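Local coordinates for protein similar to metal-dependent hydrolase (PDB 3ESH) that probably acts as a metal-dependent hydrolase of the metallo-beta-lactamase superfamily, its substrate not established, at residues I191-S196 with P238-Q243; G69-K74 with F79-E84; H9-G14 with A92-T97. All blocks are in the same frame, centred on the assembly; numbering follows the deposited sequence.

Contact 1 (I191-S196 with P238-Q243); sequences IITIES and PYFIQQ
The F240 ring presents its outer end to two strand residues: I191 CD1 lies at the ring edge, near its plane, while the methyl group of T193 comes in obliquely. The contact joins helix 226-242 to the outer surface of one sheet of the αβ/βα sandwich that defines the metallo-beta-lactamase fold. Alternation along strand 190-196 gives the evidence: I191 and T193 point to the helix, whereas I192 and I194 point the other way, where I194 meets I6 and I8 of the other sheet.

The touching atoms are few and all apolar. T193 CG2 is 4.0 Å from both F240 CE1 and F240 CZ, and I191 CD1 is 4.3 Å from F240 CZ. The side chains of T193 and F240 cross at about a right angle. With chi1 at 55°, T193 OG1 sits between the backbone N and the carbonyl carbon, and CG2 points opposite the carbonyl carbon; OG1 makes a weak hydrogen bond with K178 O on the neighbouring strand. F240 also touches V202 of strand 199-203, so one ring covers two adjacent strands, and the ring of Y245 meets it too.

Where the helix ends, Q243 turns back: its CG sits 3.6 Å above the plane of the Y239 ring, offset toward the rim, and Q243 NE2 donates to Q242 OE1 at 2.6 Å.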
ATOM      1  N   ILE A 191     -14.369  -8.191 -15.669  1.00 34.76           N
ATOM      2  CA  ILE A 191     -14.524  -8.562 -17.067  1.00 36.01           C
ATOM      3  C   ILE A 191     -14.860 -10.049 -17.083  1.00 36.22           C
ATOM      4  O   ILE A 191     -14.553 -10.763 -16.144  1.00 36.82           O
ATOM      5  CB  ILE A 191     -13.234  -8.304 -17.883  1.00 35.77           C
ATOM      6  CG1 ILE A 191     -12.109  -9.202 -17.398  1.00 35.34           C
ATOM      7  CG2 ILE A 191     -12.804  -6.846 -17.732  1.00 38.71           C
ATOM      8  CD1 ILE A 191     -11.077  -9.450 -18.439  1.00 34.95           C
ATOM      9  N   ILE A 192     -15.484 -10.528 -18.146  1.00 39.11           N
ATOM     10  CA  ILE A 192     -15.871 -11.935 -18.216  1.00 39.11           C
ATOM     11  C   ILE A 192     -15.428 -12.584 -19.527  1.00 38.89           C
ATOM     12  O   ILE A 192     -15.512 -11.978 -20.596  1.00 38.00           O
ATOM     13  CB  ILE A 192     -17.411 -12.066 -18.060  1.00 40.75           C
ATOM     14  CG1 ILE A 192     -17.842 -11.420 -16.736  1.00 39.98           C
ATOM     15  CG2 ILE A 192     -17.825 -13.517 -18.099  1.00 38.86           C
ATOM     16  CD1 ILE A 192     -19.310 -11.034 -16.658  1.00 39.89           C
ATOM     17  N   THR A 193     -14.944 -13.815 -19.442  1.00 40.66           N
ATOM     18  CA  THR A 193     -14.506 -14.544 -20.622  1.00 42.02           C
ATOM     19  C   THR A 193     -15.320 -15.828 -20.769  1.00 42.33           C
ATOM     20  O   THR A 193     -15.696 -16.453 -19.776  1.00 41.44           O
ATOM     21  CB  THR A 193     -13.007 -14.916 -20.543  1.00 41.57           C
ATOM     22  OG1 THR A 193     -12.760 -15.645 -19.341  1.00 43.42           O
ATOM     23  CG2 THR A 193     -12.140 -13.671 -20.558  1.00 39.29           C
ATOM     24  N   ILE A 194     -15.586 -16.210 -22.014  1.00 42.80           N
ATOM     25  CA  ILE A 194     -16.348 -17.413 -22.314  1.00 43.43           C
ATOM     26  C   ILE A 194     -15.519 -18.307 -23.227  1.00 45.00           C
ATOM     27  O   ILE A 194     -14.991 -17.844 -24.233  1.00 45.47           O
ATOM     28  CB  ILE A 194     -17.657 -17.053 -23.031  1.00 43.59           C
ATOM     29  CG1 ILE A 194     -18.319 -15.876 -22.321  1.00 43.06           C
ATOM     30  CG2 ILE A 194     -18.600 -18.235 -23.026  1.00 42.59           C
ATOM     31  CD1 ILE A 194     -19.546 -15.342 -23.013  1.00 45.66           C
ATOM     32  N   GLU A 195     -15.401 -19.584 -22.876  1.00 46.07           N
ATOM     33  CA  GLU A 195     -14.635 -20.532 -23.684  1.00 48.15           C
ATOM     34  C   GLU A 195     -15.316 -21.889 -23.771  1.00 49.41           C
ATOM     35  O   GLU A 195     -15.671 -22.467 -22.760  1.00 50.41           O
ATOM     36  CB  GLU A 195     -13.230 -20.713 -23.112  1.00 49.17           C
ATOM     37  CG  GLU A 195     -12.291 -19.538 -23.351  1.00 52.65           C
ATOM     38  CD  GLU A 195     -10.957 -19.676 -22.607  1.00 55.35           C
ATOM     39  OE1 GLU A 195     -10.876 -19.239 -21.431  1.00 57.26           O
ATOM     40  OE2 GLU A 195      -9.997 -20.229 -23.192  1.00 55.03           O
ATOM     41  N   SER A 196     -15.511 -22.376 -24.992  1.00 50.80           N
ATOM     42  CA  SER A 196     -16.126 -23.680 -25.248  1.00 51.41           C
ATOM     43  C   SER A 196     -15.427 -24.209 -26.492  1.00 51.97           C
ATOM     44  O   SER A 196     -15.265 -23.471 -27.465  1.00 50.62           O
ATOM     45  CB  SER A 196     -17.628 -23.536 -25.504  1.00 52.11           C
ATOM     46  OG  SER A 196     -18.275 -24.805 -25.474  1.00 51.07           O
ATOM     47  N   PRO A 238      -4.401  -6.834 -26.696  1.00 37.79           N
ATOM     48  CA  PRO A 238      -3.465  -7.493 -27.613  1.00 38.28           C
ATOM     49  C   PRO A 238      -3.480  -9.022 -27.442  1.00 38.50           C
ATOM     50  O   PRO A 238      -3.358  -9.769 -28.410  1.00 38.62           O
ATOM     51  CB  PRO A 238      -2.116  -6.880 -27.226  1.00 37.97           C
ATOM     52  CG  PRO A 238      -2.495  -5.497 -26.777  1.00 37.28           C
ATOM     53  CD  PRO A 238      -3.731  -5.761 -25.941  1.00 37.70           C
ATOM     54  N   TYR A 239      -3.631  -9.470 -26.200  1.00 38.23           N
ATOM     55  CA  TYR A 239      -3.670 -10.899 -25.898  1.00 37.73           C
ATOM     56  C   TYR A 239      -4.926 -11.553 -26.469  1.00 38.22           C
ATOM     57  O   TYR A 239      -4.849 -12.573 -27.144  1.00 39.45           O
ATOM     58  CB  TYR A 239      -3.631 -11.123 -24.387  1.00 38.27           C
ATOM     59  CG  TYR A 239      -3.834 -12.567 -23.981  1.00 38.58           C
ATOM     60  CD1 TYR A 239      -2.825 -13.514 -24.171  1.00 37.12           C
ATOM     61  CD2 TYR A 239      -5.058 -12.998 -23.473  1.00 38.88           C
ATOM     62  CE1 TYR A 239      -3.033 -14.853 -23.873  1.00 38.23           C
ATOM     63  CE2 TYR A 239      -5.279 -14.332 -23.176  1.00 40.35           C
ATOM     64  CZ  TYR A 239      -4.263 -15.257 -23.378  1.00 41.13           C
ATOM     65  OH  TYR A 239      -4.490 -16.589 -23.093  1.00 41.62           O
ATOM     66  N   PHE A 240      -6.082 -10.969 -26.182  1.00 37.93           N
ATOM     67  CA  PHE A 240      -7.336 -11.500 -26.674  1.00 39.11           C
ATOM     68  C   PHE A 240      -7.376 -11.528 -28.203  1.00 40.58           C
ATOM     69  O   PHE A 240      -7.995 -12.417 -28.802  1.00 41.29           O
ATOM     70  CB  PHE A 240      -8.510 -10.683 -26.140  1.00 39.33           C
ATOM     71  CG  PHE A 240      -8.753 -10.862 -24.670  1.00 38.93           C
ATOM     72  CD1 PHE A 240      -8.776 -12.142 -24.106  1.00 38.88           C
ATOM     73  CD2 PHE A 240      -8.974  -9.760 -23.847  1.00 37.27           C
ATOM     74  CE1 PHE A 240      -9.019 -12.318 -22.742  1.00 37.91           C
ATOM     75  CE2 PHE A 240      -9.218  -9.926 -22.484  1.00 37.33           C
ATOM     76  CZ  PHE A 240      -9.238 -11.203 -21.931  1.00 36.97           C
ATOM     77  N   ILE A 241      -6.723 -10.556 -28.831  1.00 39.43           N
ATOM     78  CA  ILE A 241      -6.680 -10.506 -30.285  1.00 41.10           C
ATOM     79  C   ILE A 241      -5.765 -11.614 -30.795  1.00 40.92           C
ATOM     80  O   ILE A 241      -6.113 -12.347 -31.711  1.00 39.97           O
ATOM     81  CB  ILE A 241      -6.181  -9.130 -30.787  1.00 40.97           C
ATOM     82  CG1 ILE A 241      -7.275  -8.077 -30.576  1.00 42.02           C
ATOM     83  CG2 ILE A 241      -5.814  -9.206 -32.261  1.00 40.57           C
ATOM     84  CD1 ILE A 241      -6.882  -6.672 -31.002  1.00 41.32           C
ATOM     85  N   GLN A 242      -4.603 -11.747 -30.174  1.00 42.37           N
ATOM     86  CA  GLN A 242      -3.639 -12.771 -30.565  1.00 43.04           C
ATOM     87  C   GLN A 242      -4.284 -14.156 -30.446  1.00 44.12           C
ATOM     88  O   GLN A 242      -3.987 -15.056 -31.223  1.00 44.10           O
ATOM     89  CB  GLN A 242      -2.401 -12.674 -29.668  1.00 43.13           C
ATOM     90  CG  GLN A 242      -1.205 -13.521 -30.092  1.00 45.40           C
ATOM     91  CD  GLN A 242      -1.412 -15.011 -29.868  1.00 46.78           C
ATOM     92  OE1 GLN A 242      -1.795 -15.446 -28.779  1.00 47.67           O
ATOM     93  NE2 GLN A 242      -1.148 -15.805 -30.899  1.00 47.59           N
ATOM     94  N   GLN A 243      -5.183 -14.306 -29.476  1.00 45.74           N
ATOM     95  CA  GLN A 243      -5.878 -15.565 -29.235  1.00 45.45           C
ATOM     96  C   GLN A 243      -7.166 -15.693 -30.038  1.00 45.77           C
ATOM     97  O   GLN A 243      -7.927 -16.655 -29.862  1.00 45.79           O
ATOM     98  CB  GLN A 243      -6.186 -15.712 -27.747  1.00 45.43           C
ATOM     99  CG  GLN A 243      -4.948 -15.894 -26.899  1.00 44.55           C
ATOM    100  CD  GLN A 243      -4.355 -17.268 -27.057  1.00 46.85           C
ATOM    101  OE1 GLN A 243      -4.951 -18.252 -26.628  1.00 48.25           O
ATOM    102  NE2 GLN A 243      -3.184 -17.350 -27.682  1.00 46.09           N
TER

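Contact 2 (G69-K74 with F79-E84); sequences GKLSEK and FGVDEE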
ATOM      1  N   GLY A  69     -39.835   0.901 -14.954  1.00 39.18           N
ATOM      2  CA  GLY A  69     -40.358   1.677 -13.842  1.00 39.36           C
ATOM      3  C   GLY A  69     -39.338   2.039 -12.766  1.00 39.43           C
ATOM      4  O   GLY A  69     -39.707   2.617 -11.748  1.00 39.17           O
ATOM      5  N   LYS A  70     -38.060   1.712 -12.980  1.00 40.45           N
ATOM      6  CA  LYS A  70     -37.001   2.005 -12.006  1.00 42.09           C
ATOM      7  C   LYS A  70     -36.502   3.452 -12.019  1.00 43.85           C
ATOM      8  O   LYS A  70     -36.372   4.081 -10.966  1.00 43.61           O
ATOM      9  CB  LYS A  70     -35.819   1.053 -12.224  1.00 42.14           C
ATOM     10  CG  LYS A  70     -36.142  -0.405 -11.916  1.00 40.23           C
ATOM     11  CD  LYS A  70     -36.499  -0.595 -10.442  1.00 40.65           C
ATOM     12  CE  LYS A  70     -35.311  -0.341  -9.528  1.00 36.60           C
ATOM     13  NZ  LYS A  70     -34.450  -1.538  -9.417  1.00 36.97           N
ATOM     14  N   LEU A  71     -36.205   3.963 -13.209  1.00 45.14           N
ATOM     15  CA  LEU A  71     -35.739   5.335 -13.350  1.00 45.27           C
ATOM     16  C   LEU A  71     -36.951   6.244 -13.238  1.00 46.71           C
ATOM     17  O   LEU A  71     -38.035   5.893 -13.691  1.00 45.13           O
ATOM     18  CB  LEU A  71     -35.059   5.551 -14.712  1.00 44.53           C
ATOM     19  CG  LEU A  71     -33.588   5.145 -14.899  1.00 43.29           C
ATOM     20  CD1 LEU A  71     -33.397   3.697 -14.543  1.00 39.97           C
ATOM     21  CD2 LEU A  71     -33.171   5.397 -16.341  1.00 45.18           C
ATOM     22  N   SER A  72     -36.773   7.403 -12.620  1.00 48.50           N
ATOM     23  CA  SER A  72     -37.874   8.338 -12.488  1.00 51.73           C
ATOM     24  C   SER A  72     -38.089   9.018 -13.835  1.00 54.77           C
ATOM     25  O   SER A  72     -37.420   8.704 -14.823  1.00 56.00           O
ATOM     26  CB  SER A  72     -37.550   9.397 -11.437  1.00 51.42           C
ATOM     27  OG  SER A  72     -36.745  10.421 -11.997  1.00 52.95           O
ATOM     28  N   GLU A  73     -39.023   9.960 -13.863  1.00 57.48           N
ATOM     29  CA  GLU A  73     -39.335  10.689 -15.081  1.00 58.13           C
ATOM     30  C   GLU A  73     -38.194  11.650 -15.365  1.00 58.42           C
ATOM     31  O   GLU A  73     -37.813  11.858 -16.515  1.00 59.06           O
ATOM     32  CB  GLU A  73     -40.638  11.464 -14.892  1.00 60.35           C
ATOM     33  CG  GLU A  73     -41.667  11.268 -15.996  1.00 64.87           C
ATOM     34  CD  GLU A  73     -41.898   9.803 -16.350  1.00 68.08           C
ATOM     35  OE1 GLU A  73     -41.874   8.951 -15.434  1.00 68.71           O
ATOM     36  OE2 GLU A  73     -42.117   9.510 -17.547  1.00 69.32           O
ATOM     37  N   LYS A  74     -37.639  12.221 -14.303  1.00 57.41           N
ATOM     38  CA  LYS A  74     -36.542  13.156 -14.431  1.00 57.44           C
ATOM     39  C   LYS A  74     -35.278  12.441 -14.888  1.00 57.30           C
ATOM     40  O   LYS A  74     -34.485  12.987 -15.657  1.00 57.04           O
ATOM     41  CB  LYS A  74     -36.289  13.852 -13.097  1.00 57.75           C
ATOM     42  CG  LYS A  74     -35.308  14.998 -13.183  1.00 60.39           C
ATOM     43  CD  LYS A  74     -35.213  15.729 -11.857  1.00 62.69           C
ATOM     44  CE  LYS A  74     -34.269  16.917 -11.939  1.00 63.71           C
ATOM     45  NZ  LYS A  74     -34.248  17.663 -10.651  1.00 63.73           N
ATOM     46  N   PHE A  79     -31.214  11.086 -18.752  1.00 57.26           N
ATOM     47  CA  PHE A  79     -30.366  10.010 -19.264  1.00 56.06           C
ATOM     48  C   PHE A  79     -30.683   9.555 -20.686  1.00 54.88           C
ATOM     49  O   PHE A  79     -30.213   8.509 -21.130  1.00 53.15           O
ATOM     50  CB  PHE A  79     -30.418   8.813 -18.321  1.00 57.29           C
ATOM     51  CG  PHE A  79     -29.737   9.050 -17.013  1.00 58.58           C
ATOM     52  CD1 PHE A  79     -28.399   9.414 -16.970  1.00 59.32           C
ATOM     53  CD2 PHE A  79     -30.430   8.900 -15.814  1.00 60.09           C
ATOM     54  CE1 PHE A  79     -27.757   9.625 -15.753  1.00 59.06           C
ATOM     55  CE2 PHE A  79     -29.792   9.112 -14.591  1.00 58.70           C
ATOM     56  CZ  PHE A  79     -28.453   9.474 -14.564  1.00 59.48           C
ATOM     57  N   GLY A  80     -31.485  10.351 -21.386  1.00 54.52           N
ATOM     58  CA  GLY A  80     -31.839  10.065 -22.759  1.00 53.07           C
ATOM     59  C   GLY A  80     -32.375   8.685 -23.064  1.00 52.99           C
ATOM     60  O   GLY A  80     -32.018   8.082 -24.079  1.00 53.88           O
ATOM     61  N   VAL A  81     -33.235   8.176 -22.201  1.00 52.60           N
ATOM     62  CA  VAL A  81     -33.818   6.866 -22.419  1.00 52.08           C
ATOM     63  C   VAL A  81     -34.927   6.977 -23.473  1.00 53.28           C
ATOM     64  O   VAL A  81     -35.887   7.722 -23.292  1.00 53.61           O
ATOM     65  CB  VAL A  81     -34.425   6.329 -21.114  1.00 51.60           C
ATOM     66  CG1 VAL A  81     -34.711   4.853 -21.240  1.00 52.14           C
ATOM     67  CG2 VAL A  81     -33.489   6.609 -19.968  1.00 53.05           C
ATOM     68  N   ASP A  82     -34.794   6.248 -24.574  1.00 53.63           N
ATOM     69  CA  ASP A  82     -35.820   6.283 -25.614  1.00 54.89           C
ATOM     70  C   ASP A  82     -36.884   5.265 -25.261  1.00 55.95           C
ATOM     71  O   ASP A  82     -38.081   5.548 -25.330  1.00 56.64           O
ATOM     72  CB  ASP A  82     -35.225   5.948 -26.981  1.00 53.75           C
ATOM     73  CG  ASP A  82     -34.096   6.869 -27.356  1.00 54.51           C
ATOM     74  OD1 ASP A  82     -34.283   8.109 -27.293  1.00 54.17           O
ATOM     75  OD2 ASP A  82     -33.018   6.351 -27.715  1.00 56.37           O
ATOM     76  N   GLU A  83     -36.427   4.074 -24.889  1.00 56.61           N
ATOM     77  CA  GLU A  83     -37.304   2.980 -24.508  1.00 57.31           C
ATOM     78  C   GLU A  83     -36.705   2.319 -23.277  1.00 55.53           C
ATOM     79  O   GLU A  83     -35.494   2.317 -23.096  1.00 56.48           O
ATOM     80  CB  GLU A  83     -37.405   1.947 -25.642  1.00 60.94           C
ATOM     81  CG  GLU A  83     -36.075   1.239 -25.956  1.00 67.78           C
ATOM     82  CD  GLU A  83     -36.197   0.162 -27.033  1.00 70.98           C
ATOM     83  OE1 GLU A  83     -36.902  -0.843 -26.798  1.00 73.32           O
ATOM     84  OE2 GLU A  83     -35.585   0.318 -28.116  1.00 72.08           O
ATOM     85  N   GLU A  84     -37.558   1.775 -22.422  1.00 52.43           N
ATOM     86  CA  GLU A  84     -37.095   1.085 -21.232  1.00 48.69           C
ATOM     87  C   GLU A  84     -36.843  -0.357 -21.646  1.00 47.41           C
ATOM     88  O   GLU A  84     -37.008  -0.718 -22.815  1.00 46.96           O
ATOM     89  CB  GLU A  84     -38.149   1.141 -20.125  1.00 49.29           C
ATOM     90  CG  GLU A  84     -38.212   2.478 -19.386  1.00 51.26           C
ATOM     91  CD  GLU A  84     -39.358   2.546 -18.382  1.00 52.28           C
ATOM     92  OE1 GLU A  84     -40.527   2.707 -18.805  1.00 52.43           O
ATOM     93  OE2 GLU A  84     -39.094   2.428 -17.169  1.00 52.02           O
TER
HETATM   94  O   HOH W   1     -36.471   1.834 -15.410  1.00 47.58           O
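L71 reaches with one methyl branch, CD2, to V81 and F79. L71 CD2 lies 3.8 Å from V81 CG2, the closest apolar approach between the segments, and the two side chains are inclined to each other. The same methyl stands 4.5 Å from F79 CD2 and meets that ring at a slant. V81 can offer CG2 because its chi1 of -166° swings CG1 to the side of the carbonyl carbon and leaves CG2 beside the backbone N. Both L71 and V81 also touch L76, in the short helix between the segments, while the F79 ring meets that of F111.

That helix, 73-78, is capped at both ends by these segments. S72 is its N-cap, with OG accepting from Q75 N; at the other end G80, at positive phi, is the C-prime residue of a Schellman motif in which V81 N bonds back to L76 O. V81 follows G80 with its side chain directed toward 69-74, and the chain then runs on to E84.

The polar half of the contact depends on E84 OE2. Beyond CG the side chain is extended, bringing OE2 to G69 N at 2.8 Å with an N-H...O angle of 163°; the donor arrives on the syn side, 31° out of the carboxylate plane. A water donates to the same E84 OE2 at 3.2 Å and accepts from L71 N at 3.1 Å, so one carboxylate oxygen serves two backbone amides, one directly and one through the water. K70, between them, sends its NZ the other way, to T118 OG1 and A115 O.

Contact 3 (H9-G14 with A92-T97); sequences HYLNGG and ANYNLT
Y94 CE2 sits over the centre of one face of the H9 imidazole, 3.4 Å from its plane. The ring centroids are 4.5 Å apart and the planes are inclined by 38°, an oblique pair. H9 CG (chi1 -60°) and Y94 CG (chi1 -57°) each stand anti to their own carbonyl carbon, which brings the two rings together. Y94 OH passes beyond the imidazole to lie 3.7 Å from H9 CB.

Apolar packing adds a second point, where L11 CD2 approaches Y94 CE1 at 4.2 Å. Y94 also rests on L52, and L11 reaches L52 as well as I87 and L91, so strand 6-10 and its neighbour 51-54 are joined to the exit of helix 87-92 in the metallo-beta-lactamase fold.

Local bonds shape each segment. N12 OD1 accepts from G14 N at 3.2 Å, forming an Asx turn after the strand, and N95, at positive phi, fits the C-prime place of a Schellman motif in which L96 N bonds to L91 O in helix 87-92.

Because Y94 CE2 lies over the imidazole face, the in-plane directions of H9 ND1 and NE2 are not aimed at it; cohesion here probably rests largely on dispersion, with some contribution from ring electrostatics.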
ATOM      1  N   HIS A   9     -26.201 -14.468 -26.934  1.00 47.62           N
ATOM      2  CA  HIS A   9     -27.119 -13.508 -27.541  1.00 49.26           C
ATOM      3  C   HIS A   9     -27.224 -12.247 -26.703  1.00 49.12           C
ATOM      4  O   HIS A   9     -26.761 -12.208 -25.568  1.00 49.17           O
ATOM      5  CB  HIS A   9     -28.525 -14.089 -27.684  1.00 49.69           C
ATOM      6  CG  HIS A   9     -28.589 -15.318 -28.532  1.00 51.46           C
ATOM      7  ND1 HIS A   9     -28.590 -16.589 -28.003  1.00 52.29           N
ATOM      8  CD2 HIS A   9     -28.616 -15.466 -29.876  1.00 51.28           C
ATOM      9  CE1 HIS A   9     -28.612 -17.471 -28.985  1.00 53.25           C
ATOM     10  NE2 HIS A   9     -28.628 -16.818 -30.132  1.00 53.47           N
ATOM     11  N   TYR A  10     -27.840 -11.216 -27.264  1.00 49.52           N
ATOM     12  CA  TYR A  10     -28.022  -9.973 -26.536  1.00 50.09           C
ATOM     13  C   TYR A  10     -29.513  -9.725 -26.277  1.00 48.82           C
ATOM     14  O   TYR A  10     -30.370 -10.220 -27.013  1.00 49.70           O
ATOM     15  CB  TYR A  10     -27.378  -8.800 -27.295  1.00 51.20           C
ATOM     16  CG  TYR A  10     -27.934  -8.519 -28.670  1.00 54.16           C
ATOM     17  CD1 TYR A  10     -29.201  -7.956 -28.833  1.00 55.71           C
ATOM     18  CD2 TYR A  10     -27.185  -8.794 -29.813  1.00 55.48           C
ATOM     19  CE1 TYR A  10     -29.707  -7.672 -30.105  1.00 57.10           C
ATOM     20  CE2 TYR A  10     -27.678  -8.513 -31.087  1.00 56.73           C
ATOM     21  CZ  TYR A  10     -28.939  -7.953 -31.230  1.00 57.25           C
ATOM     22  OH  TYR A  10     -29.425  -7.675 -32.495  1.00 56.02           O
ATOM     23  N   LEU A  11     -29.811  -8.976 -25.218  1.00 46.51           N
ATOM     24  CA  LEU A  11     -31.185  -8.668 -24.847  1.00 44.28           C
ATOM     25  C   LEU A  11     -31.362  -7.154 -24.715  1.00 44.49           C
ATOM     26  O   LEU A  11     -30.529  -6.465 -24.115  1.00 44.18           O
ATOM     27  CB  LEU A  11     -31.524  -9.329 -23.518  1.00 42.55           C
ATOM     28  CG  LEU A  11     -31.113 -10.785 -23.328  1.00 41.69           C
ATOM     29  CD1 LEU A  11     -31.193 -11.153 -21.846  1.00 39.58           C
ATOM     30  CD2 LEU A  11     -32.005 -11.694 -24.177  1.00 41.38           C
ATOM     31  N   ASN A  12     -32.459  -6.647 -25.268  1.00 43.64           N
ATOM     32  CA  ASN A  12     -32.765  -5.227 -25.238  1.00 42.72           C
ATOM     33  C   ASN A  12     -33.199  -4.779 -23.840  1.00 41.32           C
ATOM     34  O   ASN A  12     -34.390  -4.808 -23.510  1.00 41.16           O
ATOM     35  CB  ASN A  12     -33.882  -4.934 -26.233  1.00 43.87           C
ATOM     36  CG  ASN A  12     -33.968  -3.479 -26.597  1.00 45.25           C
ATOM     37  OD1 ASN A  12     -33.967  -2.611 -25.732  1.00 47.27           O
ATOM     38  ND2 ASN A  12     -34.051  -3.198 -27.893  1.00 47.12           N
ATOM     39  N   GLY A  13     -32.237  -4.360 -23.027  1.00 39.63           N
ATOM     40  CA  GLY A  13     -32.541  -3.904 -21.686  1.00 37.68           C
ATOM     41  C   GLY A  13     -32.719  -2.401 -21.624  1.00 38.15           C
ATOM     42  O   GLY A  13     -32.706  -1.807 -20.545  1.00 36.99           O
ATOM     43  N   GLY A  14     -32.883  -1.789 -22.791  1.00 38.48           N
ATOM     44  CA  GLY A  14     -33.074  -0.351 -22.858  1.00 39.06           C
ATOM     45  C   GLY A  14     -31.870   0.372 -23.425  1.00 38.89           C
ATOM     46  O   GLY A  14     -31.017  -0.227 -24.076  1.00 39.23           O
ATOM     47  N   ALA A  92     -38.265 -14.291 -24.059  1.00 58.48           N
ATOM     48  CA  ALA A  92     -39.266 -15.206 -24.594  1.00 59.72           C
ATOM     49  C   ALA A  92     -38.835 -15.709 -25.974  1.00 60.70           C
ATOM     50  O   ALA A  92     -38.985 -16.890 -26.283  1.00 59.92           O
ATOM     51  CB  ALA A  92     -40.615 -14.515 -24.681  1.00 58.55           C
ATOM     52  N   ASN A  93     -38.291 -14.806 -26.788  1.00 61.32           N
ATOM     53  CA  ASN A  93     -37.822 -15.152 -28.129  1.00 61.99           C
ATOM     54  C   ASN A  93     -36.892 -16.367 -28.099  1.00 62.49           C
ATOM     55  O   ASN A  93     -36.621 -16.968 -29.139  1.00 62.28           O
ATOM     56  CB  ASN A  93     -37.079 -13.973 -28.773  1.00 62.96           C
ATOM     57  CG  ASN A  93     -37.955 -12.744 -28.942  1.00 65.07           C
ATOM     58  OD1 ASN A  93     -39.082 -12.834 -29.433  1.00 66.10           O
ATOM     59  ND2 ASN A  93     -37.432 -11.581 -28.546  1.00 66.06           N
ATOM     60  N   TYR A  94     -36.399 -16.711 -26.909  1.00 62.51           N
ATOM     61  CA  TYR A  94     -35.518 -17.864 -26.746  1.00 62.75           C
ATOM     62  C   TYR A  94     -36.162 -18.923 -25.864  1.00 62.51           C
ATOM     63  O   TYR A  94     -35.484 -19.823 -25.372  1.00 61.23           O
ATOM     64  CB  TYR A  94     -34.168 -17.452 -26.146  1.00 63.37           C
ATOM     65  CG  TYR A  94     -33.449 -16.404 -26.960  1.00 64.17           C
ATOM     66  CD1 TYR A  94     -33.652 -15.042 -26.717  1.00 63.26           C
ATOM     67  CD2 TYR A  94     -32.632 -16.769 -28.028  1.00 63.65           C
ATOM     68  CE1 TYR A  94     -33.065 -14.075 -27.521  1.00 63.40           C
ATOM     69  CE2 TYR A  94     -32.043 -15.809 -28.843  1.00 63.96           C
ATOM     70  CZ  TYR A  94     -32.265 -14.465 -28.588  1.00 63.41           C
ATOM     71  OH  TYR A  94     -31.715 -13.515 -29.418  1.00 61.60           O
ATOM     72  N   ASN A  95     -37.472 -18.809 -25.672  1.00 63.04           N
ATOM     73  CA  ASN A  95     -38.218 -19.757 -24.856  1.00 64.76           C
ATOM     74  C   ASN A  95     -37.727 -19.769 -23.416  1.00 64.64           C
ATOM     75  O   ASN A  95     -37.564 -20.827 -22.808  1.00 63.87           O
ATOM     76  CB  ASN A  95     -38.121 -21.160 -25.462  1.00 65.96           C
ATOM     77  CG  ASN A  95     -39.303 -21.488 -26.355  1.00 67.81           C
ATOM     78  OD1 ASN A  95     -40.415 -21.720 -25.865  1.00 69.04           O
ATOM     79  ND2 ASN A  95     -39.075 -21.500 -27.669  1.00 66.45           N
ATOM     80  N   LEU A  96     -37.498 -18.572 -22.883  1.00 64.50           N
ATOM     81  CA  LEU A  96     -37.032 -18.405 -21.515  1.00 64.16           C
ATOM     82  C   LEU A  96     -37.874 -17.362 -20.783  1.00 64.79           C
ATOM     83  O   LEU A  96     -38.469 -16.472 -21.394  1.00 65.38           O
ATOM     84  CB  LEU A  96     -35.565 -17.973 -21.504  1.00 63.89           C
ATOM     85  CG  LEU A  96     -34.541 -18.970 -22.049  1.00 63.34           C
ATOM     86  CD1 LEU A  96     -33.168 -18.327 -22.044  1.00 63.38           C
ATOM     87  CD2 LEU A  96     -34.540 -20.234 -21.207  1.00 61.62           C
ATOM     88  N   THR A  97     -37.911 -17.489 -19.463  1.00 64.39           N
ATOM     89  CA  THR A  97     -38.651 -16.585 -18.588  1.00 62.58           C
ATOM     90  C   THR A  97     -37.702 -16.094 -17.504  1.00 62.45           C
ATOM     91  O   THR A  97     -36.767 -16.798 -17.136  1.00 61.53           O
ATOM     92  CB  THR A  97     -39.825 -17.324 -17.904  1.00 61.83           C
ATOM     93  OG1 THR A  97     -40.924 -17.404 -18.815  1.00 62.89           O
ATOM     94  CG2 THR A  97     -40.260 -16.616 -16.627  1.00 61.18           C
TER

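How the contacts relate
From the N terminus the chain first passes H9-G14, the end of strand 6-10 and the loop after it, and contact 3 closes where A92-T97 leaves helix 87-92. Contact 2 is nested inside that long loop as a much shorter one, closed round helix 73-78. The two touch through packing of E83 OE1 on N12 OD1, 3.6 Å apart, though their centres are about 20 Å from each other. Contact 1 comes later, in series, closing a loop from strand 190-196 to the end of helix 226-242. It lies on the opposite side of the chain's centre from contact 2, and its nearest atoms are about 8 Å from those of contact 3. Contacts 1 and 3 each tie a helix end to a different seven-stranded sheet.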